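Ferritin heavy chain (Trichoplusia ni, PDB 1Z6O) oxidises ferrous iron and takes it up for storage as ferric hydroxide inside the secreted insect ferritin shell of twelve heavy and twelve light chains. Local coordinates at residues Glu32-Phe46 and Phe60-Leu74. Numbering follows the deposited sequence.
Sequences EVGASLQYLAMGAHF and FFDAASEEREHAMKL. With FE (Fe (III) ion), chain B.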
loop_
_atom_site.group_PDB
_atom_site.type_symbol
_atom_site.label_atom_id
_atom_site.label_comp_id
_atom_site.label_asym_id
_atom_site.label_seq_id
_atom_site.Cartn_x
_atom_site.Cartn_y
_atom_site.Cartn_z
ATOM N N GLU M 32 3.123 37.164 38.928
ATOM C CA GLU M 32 2.572 36.230 37.934
ATOM C C GLU M 32 1.585 35.286 38.626
ATOM O O GLU M 32 0.520 34.986 38.087
ATOM C CB GLU M 32 3.682 35.392 37.278
ATOM C CG GLU M 32 4.767 36.207 36.565
ATOM C CD GLU M 32 4.297 36.900 35.285
ATOM O OE1 GLU M 32 5.003 37.839 34.838
ATOM O OE2 GLU M 32 3.253 36.512 34.711
ATOM N N VAL M 33 1.946 34.805 39.813
ATOM C CA VAL M 33 1.053 33.908 40.551
ATOM C C VAL M 33 -0.239 34.647 40.904
ATOM O O VAL M 33 -1.335 34.096 40.763
ATOM C CB VAL M 33 1.751 33.352 41.827
ATOM C CG1 VAL M 33 0.734 32.640 42.740
ATOM C CG2 VAL M 33 2.842 32.358 41.405
ATOM N N GLY M 34 -0.114 35.897 41.349
ATOM C CA GLY M 34 -1.299 36.685 41.669
ATOM C C GLY M 34 -2.195 36.828 40.441
ATOM O O GLY M 34 -3.422 36.763 40.541
ATOM N N ALA M 35 -1.593 37.034 39.274
ATOM C CA ALA M 35 -2.377 37.152 38.051
ATOM C C ALA M 35 -3.071 35.817 37.753
ATOM O O ALA M 35 -4.233 35.818 37.344
ATOM C CB ALA M 35 -1.483 37.568 36.869
ATOM N N SER M 36 -2.391 34.682 37.967
ATOM C CA SER M 36 -3.036 33.395 37.693
ATOM C C SER M 36 -4.271 33.227 38.570
ATOM O O SER M 36 -5.292 32.731 38.102
ATOM C CB SER M 36 -2.091 32.179 37.900
ATOM O OG SER M 36 -1.882 31.854 39.277
ATOM N N LEU M 37 -4.189 33.658 39.827
ATOM C CA LEU M 37 -5.330 33.529 40.739
ATOM C C LEU M 37 -6.481 34.447 40.343
ATOM O O LEU M 37 -7.648 34.076 40.474
ATOM C CB LEU M 37 -4.905 33.837 42.181
ATOM C CG LEU M 37 -3.705 33.016 42.681
ATOM C CD1 LEU M 37 -3.363 33.396 44.115
ATOM C CD2 LEU M 37 -4.029 31.548 42.599
ATOM N N GLN M 38 -6.163 35.644 39.863
ATOM C CA GLN M 38 -7.224 36.566 39.461
ATOM C C GLN M 38 -7.932 36.026 38.205
ATOM O O GLN M 38 -9.147 36.170 38.066
ATOM C CB GLN M 38 -6.657 37.977 39.215
ATOM C CG GLN M 38 -7.729 39.000 38.817
ATOM C CD GLN M 38 -8.787 39.184 39.900
ATOM O OE1 GLN M 38 -8.616 39.977 40.819
ATOM N NE2 GLN M 38 -9.879 38.426 39.803
ATOM N N TYR M 39 -7.180 35.410 37.289
ATOM C CA TYR M 39 -7.795 34.824 36.092
ATOM C C TYR M 39 -8.657 33.618 36.475
ATOM O O TYR M 39 -9.689 33.376 35.847
ATOM C CB TYR M 39 -6.727 34.401 35.071
ATOM C CG TYR M 39 -6.232 35.549 34.218
ATOM C CD1 TYR M 39 -4.867 35.784 34.041
ATOM C CD2 TYR M 39 -7.138 36.364 33.532
ATOM C CE1 TYR M 39 -4.407 36.809 33.188
ATOM C CE2 TYR M 39 -6.696 37.380 32.680
ATOM C CZ TYR M 39 -5.337 37.597 32.510
ATOM O OH TYR M 39 -4.925 38.582 31.639
ATOM N N LEU M 40 -8.244 32.850 37.486
ATOM C CA LEU M 40 -9.071 31.710 37.915
ATOM C C LEU M 40 -10.433 32.223 38.370
ATOM O O LEU M 40 -11.457 31.591 38.120
ATOM C CB LEU M 40 -8.454 30.954 39.105
ATOM C CG LEU M 40 -7.377 29.894 38.890
ATOM C CD1 LEU M 40 -7.029 29.258 40.255
ATOM C CD2 LEU M 40 -7.892 28.822 37.913
ATOM N N ALA M 41 -10.443 33.353 39.072
ATOM C CA ALA M 41 -11.705 33.915 39.552
ATOM C C ALA M 41 -12.577 34.377 38.380
ATOM O O ALA M 41 -13.806 34.296 38.453
ATOM C CB ALA M 41 -11.437 35.081 40.526
ATOM N N MET M 42 -11.960 34.871 37.305
ATOM C CA MET M 42 -12.739 35.277 36.134
ATOM C C MET M 42 -13.332 34.033 35.482
ATOM O O MET M 42 -14.493 34.029 35.073
ATOM C CB MET M 42 -11.869 36.010 35.109
ATOM C CG MET M 42 -11.407 37.384 35.556
ATOM S SD MET M 42 -10.584 38.245 34.160
ATOM C CE MET M 42 -10.157 39.819 34.946
ATOM N N GLY M 43 -12.530 32.978 35.371
ATOM C CA GLY M 43 -13.040 31.741 34.787
ATOM C C GLY M 43 -14.225 31.224 35.597
ATOM O O GLY M 43 -15.241 30.789 35.045
ATOM N N ALA M 44 -14.098 31.271 36.919
ATOM C CA ALA M 44 -15.172 30.812 37.807
ATOM C C ALA M 44 -16.447 31.642 37.603
ATOM O O ALA M 44 -17.552 31.102 37.567
ATOM C CB ALA M 44 -14.716 30.921 39.274
ATOM N N HIS M 45 -16.295 32.957 37.483
ATOM C CA HIS M 45 -17.457 33.828 37.296
ATOM C C HIS M 45 -18.227 33.507 36.015
ATOM O O HIS M 45 -19.451 33.373 36.036
ATOM C CB HIS M 45 -17.023 35.304 37.258
ATOM C CG HIS M 45 -18.136 36.245 36.903
ATOM N ND1 HIS M 45 -19.055 36.695 37.829
ATOM C CD2 HIS M 45 -18.505 36.781 35.714
ATOM C CE1 HIS M 45 -19.942 37.469 37.226
ATOM N NE2 HIS M 45 -19.632 37.538 35.942
ATOM N N PHE M 46 -17.524 33.385 34.895
ATOM C CA PHE M 46 -18.223 33.111 33.646
ATOM C C PHE M 46 -18.731 31.684 33.513
ATOM O O PHE M 46 -19.492 31.380 32.593
ATOM C CB PHE M 46 -17.356 33.533 32.446
ATOM C CG PHE M 46 -17.196 35.033 32.345
ATOM C CD1 PHE M 46 -16.052 35.661 32.828
ATOM C CD2 PHE M 46 -18.250 35.822 31.868
ATOM C CE1 PHE M 46 -15.954 37.063 32.850
ATOM C CE2 PHE M 46 -18.170 37.228 31.882
ATOM C CZ PHE M 46 -17.021 37.847 32.374
ATOM N N PHE M 60 -10.396 32.667 30.135
ATOM C CA PHE M 60 -9.736 33.038 31.378
ATOM C C PHE M 60 -9.094 31.883 32.135
ATOM O O PHE M 60 -8.087 32.088 32.806
ATOM C CB PHE M 60 -10.709 33.854 32.247
ATOM C CG PHE M 60 -11.094 35.178 31.615
ATOM C CD1 PHE M 60 -10.108 36.038 31.131
ATOM C CD2 PHE M 60 -12.428 35.551 31.485
ATOM C CE1 PHE M 60 -10.443 37.257 30.523
ATOM C CE2 PHE M 60 -12.778 36.767 30.880
ATOM C CZ PHE M 60 -11.780 37.620 30.397
ATOM N N PHE M 61 -9.649 30.674 32.042
ATOM C CA PHE M 61 -8.985 29.533 32.685
ATOM C C PHE M 61 -7.667 29.301 31.919
ATOM O O PHE M 61 -6.648 28.978 32.525
ATOM C CB PHE M 61 -9.850 28.263 32.626
ATOM C CG PHE M 61 -10.930 28.209 33.688
ATOM C CD1 PHE M 61 -12.235 27.852 33.357
ATOM C CD2 PHE M 61 -10.632 28.494 35.021
ATOM C CE1 PHE M 61 -13.237 27.774 34.345
ATOM C CE2 PHE M 61 -11.623 28.421 36.015
ATOM C CZ PHE M 61 -12.932 28.058 35.672
ATOM N N ASP M 62 -7.687 29.454 30.591
ATOM C CA ASP M 62 -6.457 29.290 29.802
ATOM C C ASP M 62 -5.439 30.351 30.233
ATOM O O ASP M 62 -4.249 30.059 30.366
ATOM C CB ASP M 62 -6.707 29.454 28.287
ATOM C CG ASP M 62 -7.452 28.270 27.673
ATOM O OD1 ASP M 62 -7.592 27.229 28.345
ATOM O OD2 ASP M 62 -7.892 28.381 26.508
ATOM N N ALA M 63 -5.903 31.585 30.433
ATOM C CA ALA M 63 -5.007 32.668 30.861
ATOM C C ALA M 63 -4.418 32.370 32.239
ATOM O O ALA M 63 -3.255 32.679 32.500
ATOM C CB ALA M 63 -5.757 34.010 30.896
ATOM N N ALA M 64 -5.216 31.783 33.129
ATOM C CA ALA M 64 -4.715 31.447 34.466
ATOM C C ALA M 64 -3.562 30.443 34.351
ATOM O O ALA M 64 -2.527 30.591 35.006
ATOM C CB ALA M 64 -5.856 30.841 35.349
ATOM N N SER M 65 -3.740 29.411 33.528
ATOM C CA SER M 65 -2.689 28.405 33.372
ATOM C C SER M 65 -1.442 29.002 32.724
ATOM O O SER M 65 -0.316 28.621 33.049
ATOM C CB SER M 65 -3.206 27.221 32.540
ATOM O OG SER M 65 -4.182 26.514 33.289
ATOM N N GLU M 66 -1.639 29.938 31.804
ATOM C CA GLU M 66 -0.506 30.588 31.152
ATOM C C GLU M 66 0.288 31.430 32.171
ATOM O O GLU M 66 1.518 31.446 32.138
ATOM C CB GLU M 66 -0.999 31.484 30.011
ATOM C CG GLU M 66 0.106 32.006 29.117
ATOM C CD GLU M 66 0.666 30.932 28.184
ATOM O OE1 GLU M 66 1.123 29.872 28.673
ATOM O OE2 GLU M 66 0.648 31.153 26.952
ATOM N N GLU M 67 -0.397 32.138 33.066
ATOM C CA GLU M 67 0.323 32.949 34.062
ATOM C C GLU M 67 1.113 32.034 35.005
ATOM O O GLU M 67 2.205 32.385 35.464
ATOM C CB GLU M 67 -0.637 33.827 34.877
ATOM C CG GLU M 67 -1.320 34.956 34.074
ATOM C CD GLU M 67 -0.323 35.866 33.331
ATOM O OE1 GLU M 67 0.803 36.069 33.838
ATOM O OE2 GLU M 67 -0.670 36.394 32.246
ATOM N N ARG M 68 0.554 30.872 35.318
ATOM C CA ARG M 68 1.265 29.918 36.167
ATOM C C ARG M 68 2.538 29.487 35.426
ATOM O O ARG M 68 3.600 29.343 36.036
ATOM C CB ARG M 68 0.370 28.706 36.461
ATOM C CG ARG M 68 1.065 27.540 37.170
ATOM C CD ARG M 68 0.012 26.494 37.618
ATOM N NE ARG M 68 0.615 25.300 38.220
ATOM C CZ ARG M 68 1.033 24.240 37.537
ATOM N NH1 ARG M 68 1.569 23.203 38.180
ATOM N NH2 ARG M 68 0.904 24.206 36.214
ATOM N N GLU M 69 2.440 29.276 34.114
ATOM C CA GLU M 69 3.630 28.899 33.336
ATOM C C GLU M 69 4.662 30.045 33.351
ATOM O O GLU M 69 5.864 29.791 33.366
ATOM C CB GLU M 69 3.276 28.589 31.872
ATOM C CG GLU M 69 2.416 27.337 31.651
ATOM C CD GLU M 69 3.090 26.049 32.128
ATOM O OE1 GLU M 69 4.319 25.902 31.927
ATOM O OE2 GLU M 69 2.390 25.177 32.692
ATOM N N HIS M 70 4.204 31.297 33.315
ATOM C CA HIS M 70 5.137 32.437 33.354
ATOM C C HIS M 70 5.907 32.415 34.672
ATOM O O HIS M 70 7.117 32.654 34.699
ATOM C CB HIS M 70 4.398 33.785 33.250
ATOM C CG HIS M 70 3.778 34.038 31.912
ATOM N ND1 HIS M 70 2.952 35.118 31.666
ATOM C CD2 HIS M 70 3.849 33.343 30.750
ATOM C CE1 HIS M 70 2.537 35.072 30.412
ATOM N NE2 HIS M 70 3.067 34.005 29.835
ATOM N N ALA M 71 5.201 32.162 35.771
ATOM C CA ALA M 71 5.864 32.100 37.070
ATOM C C ALA M 71 6.922 30.990 37.047
ATOM O O ALA M 71 8.050 31.178 37.512
ATOM C CB ALA M 71 4.844 31.817 38.174
ATOM N N MET M 72 6.559 29.831 36.507
ATOM C CA MET M 72 7.500 28.712 36.441
ATOM C C MET M 72 8.732 29.042 35.596
ATOM O O MET M 72 9.847 28.630 35.939
ATOM C CB MET M 72 6.803 27.455 35.881
ATOM C CG MET M 72 5.762 26.862 36.832
ATOM S SD MET M 72 4.717 25.527 36.129
ATOM C CE MET M 72 5.688 25.012 34.674
ATOM N N LYS M 73 8.549 29.771 34.494
ATOM C CA LYS M 73 9.697 30.128 33.655
ATOM C C LYS M 73 10.677 31.040 34.397
ATOM O O LYS M 73 11.890 30.904 34.238
ATOM C CB LYS M 73 9.254 30.830 32.362
ATOM C CG LYS M 73 8.568 29.910 31.356
ATOM C CD LYS M 73 8.111 30.690 30.119
ATOM C CE LYS M 73 9.296 31.322 29.392
ATOM N NZ LYS M 73 8.900 32.088 28.173
ATOM N N LEU M 74 10.159 31.977 35.189
ATOM C CA LEU M 74 11.034 32.883 35.943
ATOM C C LEU M 74 11.780 32.101 37.019
ATOM O O LEU M 74 12.963 32.342 37.268
ATOM C CB LEU M 74 10.210 34.008 36.583
ATOM C CG LEU M 74 9.547 34.949 35.560
ATOM C CD1 LEU M 74 8.608 35.908 36.296
ATOM C CD2 LEU M 74 10.624 35.738 34.785
HETATM FE FE FE B . 2.527 36.683 32.894
HETATM O O HOH W 1 1.402 38.050 31.858
HETATM O O HOH W 2 4.244 37.697 32.418
#
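Y39 is the central knob between segments 32-46 and 60-74 of helices 19-47 and 54-80, its ring set among F60, A63, A64 and E67. The A63 methyl lies 3.6 Å from the Y39 ring centroid, nearly on its normal, a CH-pi contact over one face, while E67 CG meets the edge in plane. F60 is the answering knob, lodged among Y39, M42, G43 and F46; the extended M42 chain carries SD over the ring face, 3.8 Å from the F60 centroid, a Met-aromatic contact. G43 is the hollow: its CA lies 3.8 Å from the F61 ring centroid, a CH-pi contact over the face, and a CB here would clash with F61 CD2. Small residues also bring S36 CA and A64 CA to 4.1 Å, on axes antiparallel at 165°, as in the ferritin four-helix bundle.

Farther along, E32 and E67 interlock as knobs, each chain bent at chi2 (-70° and -54°), curling both carboxylates onto one ferric ion, while Q28 hydrogen-bonds E32 OE1. E32 OE2 and E67 OE1 approach to 2.6 Å, as both ligate iron; H70 ND1, 2.0 Å from iron, and two waters complete the five ligands. Y39 OH hydrogen-bonds E116, a probable ligand of the second iron; a leucine here would remove that hydroxyl, probably leaving E116 freer to turn. E32, E67 and H70 thus build the ferroxidase centre's first iron site, E67 probably also serving the second.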